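PDB 6HU8: transcriptional regulator ComR from Streptococcus vestibularis F0396, which probably binds DNA through an N-terminal helix-turn-helix domain joined to a peptide-sensing TPR domain, and regulates competence in streptococci. Local coordinates for residues Gln18-Leu32 against Leu49-Lys61. Sequence-based numbering, arbitrary orientation.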
loop_
_atom_site.group_PDB
_atom_site.type_symbol
_atom_site.label_atom_id
_atom_site.label_comp_id
_atom_site.label_asym_id
_atom_site.label_seq_id
_atom_site.Cartn_x
_atom_site.Cartn_y
_atom_site.Cartn_z
ATOM N N GLN A 18 -26.741 -20.925 -14.488
ATOM C CA GLN A 18 -27.524 -20.907 -13.247
ATOM C C GLN A 18 -28.490 -19.717 -13.189
ATOM O O GLN A 18 -29.094 -19.457 -12.143
ATOM C CB GLN A 18 -26.600 -20.879 -12.014
ATOM C CG GLN A 18 -25.587 -22.055 -11.938
ATOM C CD GLN A 18 -24.815 -22.089 -10.634
ATOM O OE1 GLN A 18 -25.253 -21.532 -9.622
ATOM N NE2 GLN A 18 -23.654 -22.745 -10.643
ATOM N N GLN A 19 -28.608 -18.996 -14.305
ATOM C CA GLN A 19 -29.487 -17.823 -14.411
ATOM C C GLN A 19 -29.223 -16.848 -13.273
ATOM O O GLN A 19 -30.138 -16.308 -12.641
ATOM C CB GLN A 19 -30.951 -18.267 -14.458
ATOM C CG GLN A 19 -31.226 -19.191 -15.643
ATOM C CD GLN A 19 -32.686 -19.618 -15.769
ATOM O OE1 GLN A 19 -33.425 -19.661 -14.785
ATOM N NE2 GLN A 19 -33.101 -19.940 -16.994
ATOM N N MET A 20 -27.936 -16.622 -13.029
ATOM C CA MET A 20 -27.482 -15.791 -11.928
ATOM C C MET A 20 -26.943 -14.471 -12.472
ATOM O O MET A 20 -26.046 -14.458 -13.319
ATOM C CB MET A 20 -26.404 -16.522 -11.116
ATOM C CG MET A 20 -26.040 -15.825 -9.808
ATOM S SD MET A 20 -24.641 -16.540 -8.882
ATOM C CE MET A 20 -25.394 -18.015 -8.172
ATOM N N SER A 21 -27.501 -13.355 -12.011
ATOM C CA SER A 21 -27.017 -12.050 -12.445
ATOM C C SER A 21 -25.676 -11.768 -11.783
ATOM O O SER A 21 -25.323 -12.417 -10.802
ATOM C CB SER A 21 -28.011 -10.960 -12.097
ATOM O OG SER A 21 -27.903 -10.657 -10.726
ATOM N N ARG A 22 -24.920 -10.820 -12.327
ATOM C CA ARG A 22 -23.645 -10.434 -11.721
ATOM C C ARG A 22 -23.837 -9.892 -10.324
ATOM O O ARG A 22 -23.053 -10.214 -9.422
ATOM C CB ARG A 22 -22.918 -9.399 -12.577
ATOM C CG ARG A 22 -22.538 -9.955 -13.933
ATOM C CD ARG A 22 -21.516 -9.076 -14.582
ATOM N NE ARG A 22 -20.963 -9.683 -15.787
ATOM C CZ ARG A 22 -21.393 -9.440 -17.018
ATOM N NH1 ARG A 22 -22.398 -8.592 -17.221
ATOM N NH2 ARG A 22 -20.808 -10.045 -18.047
ATOM N N GLU A 23 -24.866 -9.059 -10.126
ATOM C CA GLU A 23 -25.087 -8.476 -8.801
ATOM C C GLU A 23 -25.379 -9.581 -7.781
ATOM O O GLU A 23 -24.930 -9.496 -6.635
ATOM C CB GLU A 23 -26.238 -7.442 -8.811
ATOM C CG GLU A 23 -25.846 -6.070 -9.364
ATOM C CD GLU A 23 -25.667 -6.057 -10.875
ATOM O OE1 GLU A 23 -26.186 -6.983 -11.536
ATOM O OE2 GLU A 23 -25.011 -5.118 -11.408
ATOM N N VAL A 24 -26.132 -10.602 -8.189
ATOM C CA VAL A 24 -26.428 -11.725 -7.286
ATOM C C VAL A 24 -25.140 -12.470 -6.919
ATOM O O VAL A 24 -24.879 -12.748 -5.745
ATOM C CB VAL A 24 -27.436 -12.705 -7.900
ATOM C CG1 VAL A 24 -27.489 -14.022 -7.103
ATOM C CG2 VAL A 24 -28.837 -12.061 -7.966
ATOM N N LEU A 25 -24.322 -12.777 -7.916
ATOM C CA LEU A 25 -23.064 -13.481 -7.629
ATOM C C LEU A 25 -22.212 -12.651 -6.652
ATOM O O LEU A 25 -21.681 -13.178 -5.659
ATOM C CB LEU A 25 -22.301 -13.778 -8.928
ATOM C CG LEU A 25 -21.177 -14.829 -8.786
ATOM C CD1 LEU A 25 -20.987 -15.607 -10.089
ATOM C CD2 LEU A 25 -19.873 -14.197 -8.360
ATOM N N CYS A 26 -22.119 -11.341 -6.889
ATOM C CA CYS A 26 -21.183 -10.527 -6.125
ATOM C C CYS A 26 -21.667 -10.145 -4.723
ATOM O O CYS A 26 -20.876 -9.640 -3.913
ATOM C CB CYS A 26 -20.828 -9.261 -6.903
ATOM S SG CYS A 26 -19.848 -9.608 -8.397
ATOM N N LEU A 27 -22.940 -10.402 -4.431
ATOM C CA LEU A 27 -23.531 -10.076 -3.120
ATOM C C LEU A 27 -23.178 -8.655 -2.702
ATOM O O LEU A 27 -23.432 -7.725 -3.467
ATOM C CB LEU A 27 -23.090 -11.089 -2.053
ATOM C CG LEU A 27 -23.560 -12.523 -2.380
ATOM C CD1 LEU A 27 -22.988 -13.546 -1.383
ATOM C CD2 LEU A 27 -25.078 -12.634 -2.442
ATOM N N ASP A 28 -22.578 -8.476 -1.519
ATOM C CA ASP A 28 -22.331 -7.128 -1.002
ATOM C C ASP A 28 -21.050 -6.502 -1.543
ATOM O O ASP A 28 -20.663 -5.433 -1.096
ATOM C CB ASP A 28 -22.275 -7.118 0.532
ATOM C CG ASP A 28 -21.121 -7.973 1.099
ATOM O OD1 ASP A 28 -20.254 -8.467 0.332
ATOM O OD2 ASP A 28 -21.086 -8.152 2.331
ATOM N N GLY A 29 -20.390 -7.171 -2.485
ATOM C CA GLY A 29 -19.158 -6.658 -3.078
ATOM C C GLY A 29 -17.882 -6.731 -2.235
ATOM O O GLY A 29 -16.803 -6.303 -2.681
ATOM N N ALA A 30 -17.970 -7.263 -1.020
ATOM C CA ALA A 30 -16.786 -7.270 -0.161
ATOM C C ALA A 30 -15.677 -8.163 -0.704
ATOM O O ALA A 30 -14.502 -7.919 -0.409
ATOM C CB ALA A 30 -17.143 -7.695 1.264
ATOM N N GLU A 31 -16.027 -9.187 -1.486
ATOM C CA GLU A 31 -15.014 -10.133 -1.961
ATOM C C GLU A 31 -14.808 -10.040 -3.461
ATOM O O GLU A 31 -13.712 -10.288 -3.972
ATOM C CB GLU A 31 -15.396 -11.560 -1.556
ATOM C CG GLU A 31 -15.262 -11.742 -0.043
ATOM C CD GLU A 31 -15.666 -13.114 0.456
ATOM O OE1 GLU A 31 -16.884 -13.389 0.522
ATOM O OE2 GLU A 31 -14.766 -13.913 0.789
ATOM N N LEU A 32 -15.877 -9.678 -4.159
ATOM C CA LEU A 32 -15.847 -9.492 -5.602
ATOM C C LEU A 32 -16.847 -8.410 -5.991
ATOM O O LEU A 32 -18.001 -8.448 -5.558
ATOM C CB LEU A 32 -16.192 -10.790 -6.325
ATOM C CG LEU A 32 -16.036 -10.725 -7.839
ATOM C CD1 LEU A 32 -14.552 -10.697 -8.170
ATOM C CD2 LEU A 32 -16.716 -11.916 -8.487
ATOM N N LEU A 49 -6.489 -16.031 -6.556
ATOM C CA LEU A 49 -6.978 -17.199 -5.850
ATOM C C LEU A 49 -8.142 -16.836 -4.941
ATOM O O LEU A 49 -9.121 -17.573 -4.861
ATOM C CB LEU A 49 -5.856 -17.840 -5.037
ATOM C CG LEU A 49 -6.235 -19.091 -4.243
ATOM C CD1 LEU A 49 -6.955 -20.079 -5.136
ATOM C CD2 LEU A 49 -5.001 -19.738 -3.619
ATOM N N ASP A 50 -8.029 -15.701 -4.257
ATOM C CA ASP A 50 -9.098 -15.235 -3.378
ATOM C C ASP A 50 -10.385 -15.004 -4.150
ATOM O O ASP A 50 -11.448 -15.449 -3.737
ATOM C CB ASP A 50 -8.713 -13.939 -2.663
ATOM C CG ASP A 50 -7.600 -14.133 -1.649
ATOM O OD1 ASP A 50 -7.465 -15.256 -1.110
ATOM O OD2 ASP A 50 -6.865 -13.152 -1.399
ATOM N N LYS A 51 -10.296 -14.297 -5.267
ATOM C CA LYS A 51 -11.504 -14.016 -6.022
ATOM C C LYS A 51 -12.048 -15.277 -6.734
ATOM O O LYS A 51 -13.264 -15.491 -6.778
ATOM C CB LYS A 51 -11.252 -12.857 -6.995
ATOM C CG LYS A 51 -10.828 -11.587 -6.235
ATOM C CD LYS A 51 -11.222 -10.288 -6.912
ATOM C CE LYS A 51 -10.702 -9.075 -6.110
ATOM N NZ LYS A 51 -11.128 -9.063 -4.679
ATOM N N LEU A 52 -11.174 -16.133 -7.260
ATOM C CA LEU A 52 -11.671 -17.363 -7.872
ATOM C C LEU A 52 -12.311 -18.282 -6.817
ATOM O O LEU A 52 -13.330 -18.925 -7.074
ATOM C CB LEU A 52 -10.549 -18.112 -8.601
ATOM C CG LEU A 52 -11.037 -19.290 -9.448
ATOM C CD1 LEU A 52 -11.972 -18.862 -10.564
ATOM C CD2 LEU A 52 -9.869 -20.078 -10.047
ATOM N N SER A 53 -11.710 -18.334 -5.631
ATOM C CA SER A 53 -12.255 -19.117 -4.520
ATOM C C SER A 53 -13.683 -18.660 -4.163
ATOM O O SER A 53 -14.563 -19.473 -3.882
ATOM C CB SER A 53 -11.335 -18.999 -3.302
ATOM O OG SER A 53 -11.870 -19.705 -2.204
ATOM N N TYR A 54 -13.906 -17.350 -4.184
ATOM C CA TYR A 54 -15.225 -16.806 -3.876
ATOM C C TYR A 54 -16.222 -17.185 -4.974
ATOM O O TYR A 54 -17.339 -17.646 -4.694
ATOM C CB TYR A 54 -15.144 -15.278 -3.700
ATOM C CG TYR A 54 -16.513 -14.609 -3.622
ATOM C CD1 TYR A 54 -17.222 -14.583 -2.428
ATOM C CD2 TYR A 54 -17.097 -14.035 -4.747
ATOM C CE1 TYR A 54 -18.483 -13.996 -2.349
ATOM C CE2 TYR A 54 -18.387 -13.430 -4.682
ATOM C CZ TYR A 54 -19.052 -13.438 -3.478
ATOM O OH TYR A 54 -20.276 -12.866 -3.364
ATOM N N ILE A 55 -15.806 -16.987 -6.224
ATOM C CA ILE A 55 -16.653 -17.235 -7.383
ATOM C C ILE A 55 -17.072 -18.696 -7.413
ATOM O O ILE A 55 -18.248 -19.015 -7.667
ATOM C CB ILE A 55 -15.933 -16.858 -8.708
ATOM C CG1 ILE A 55 -15.820 -15.328 -8.832
ATOM C CG2 ILE A 55 -16.657 -17.442 -9.920
ATOM C CD1 ILE A 55 -14.956 -14.860 -10.003
ATOM N N ALA A 56 -16.121 -19.583 -7.129
ATOM C CA ALA A 56 -16.427 -21.008 -7.131
ATOM C C ALA A 56 -17.400 -21.345 -6.003
ATOM O O ALA A 56 -18.313 -22.141 -6.195
ATOM C CB ALA A 56 -15.146 -21.840 -7.024
ATOM N N LYS A 57 -17.221 -20.735 -4.834
ATOM C CA LYS A 57 -18.174 -20.964 -3.751
ATOM C C LYS A 57 -19.592 -20.514 -4.149
ATOM O O LYS A 57 -20.563 -21.205 -3.874
ATOM C CB LYS A 57 -17.734 -20.250 -2.474
ATOM C CG LYS A 57 -18.541 -20.658 -1.252
ATOM C CD LYS A 57 -18.271 -19.770 -0.061
ATOM C CE LYS A 57 -19.107 -20.199 1.144
ATOM N NZ LYS A 57 -18.455 -19.820 2.438
ATOM N N ARG A 58 -19.706 -19.367 -4.813
ATOM C CA ARG A 58 -21.025 -18.828 -5.177
ATOM C C ARG A 58 -21.713 -19.706 -6.222
ATOM O O ARG A 58 -22.941 -19.794 -6.260
ATOM C CB ARG A 58 -20.890 -17.397 -5.699
ATOM C CG ARG A 58 -20.400 -16.374 -4.677
ATOM C CD ARG A 58 -21.443 -16.009 -3.613
ATOM N NE ARG A 58 -22.670 -15.461 -4.202
ATOM C CZ ARG A 58 -23.892 -15.939 -3.970
ATOM N NH1 ARG A 58 -24.061 -16.962 -3.145
ATOM N NH2 ARG A 58 -24.951 -15.382 -4.559
ATOM N N LEU A 59 -20.920 -20.360 -7.072
ATOM C CA LEU A 59 -21.468 -21.225 -8.127
ATOM C C LEU A 59 -21.572 -22.697 -7.729
ATOM O O LEU A 59 -22.019 -23.512 -8.523
ATOM C CB LEU A 59 -20.622 -21.114 -9.397
ATOM C CG LEU A 59 -20.620 -19.739 -10.070
ATOM C CD1 LEU A 59 -19.630 -19.710 -11.227
ATOM C CD2 LEU A 59 -22.047 -19.278 -10.503
ATOM N N GLY A 60 -21.154 -23.029 -6.509
ATOM C CA GLY A 60 -21.265 -24.387 -6.004
ATOM C C GLY A 60 -20.317 -25.345 -6.712
ATOM O O GLY A 60 -20.599 -26.534 -6.824
ATOM N N LYS A 61 -19.203 -24.806 -7.203
ATOM C CA LYS A 61 -18.194 -25.576 -7.938
ATOM C C LYS A 61 -16.885 -25.650 -7.167
ATOM O O LYS A 61 -16.668 -24.892 -6.211
ATOM C CB LYS A 61 -17.948 -24.943 -9.309
ATOM C CG LYS A 61 -19.185 -24.893 -10.175
ATOM C CD LYS A 61 -19.603 -26.305 -10.563
ATOM C CE LYS A 61 -20.660 -26.316 -11.632
ATOM N NZ LYS A 61 -20.983 -27.717 -11.994
HETATM O O HOH W 1 -24.667 -21.729 -7.054
#
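In the all-helical Cro/C1-type helix-turn-helix domain, the short helix 22-26 is held by its C-terminal end against helix 49-59, where Y54 and R58 reach its last carbonyls. L25 O accepts twice: Y54 OH approaches in the carbonyl plane at 2.7 Å, and R58 NE comes in 23° out of it at 2.9 Å. The same guanidinium gives NH2 to V24 O (2.9 Å), so two neighbouring carbonyls meet its edge; bends at chi2 and chi3 (-73° and -59°) fold the arginine chain back to present that edge. L27 CD1 lies over one guanidinium face, 3.4 Å above its plane. E31 CB makes a CH-pi contact over one face of the Y54 ring, toward the rim, while R58 CG of Y54's own helix covers part of the other. Beneath the polar row, the L25 side chain fits as a knob among Y54, I55, R58 and L59, while L32 CD2 packs on I55 CG1 at 3.5 Å. The ends are tied separately: K51 NZ donates to E31 O and also bonds Q151 OE1 of helix 139-152, and Q18 NE2 donates to L59 O (2.8 Å) while its OE1 shares a water with R58 O. L25 O thus takes two side-chain donors, and R58 NH2 supplements a weak bond from L27 N to V24 O; the guanidinium charge probably also suits the partial negative charge of these carbonyls.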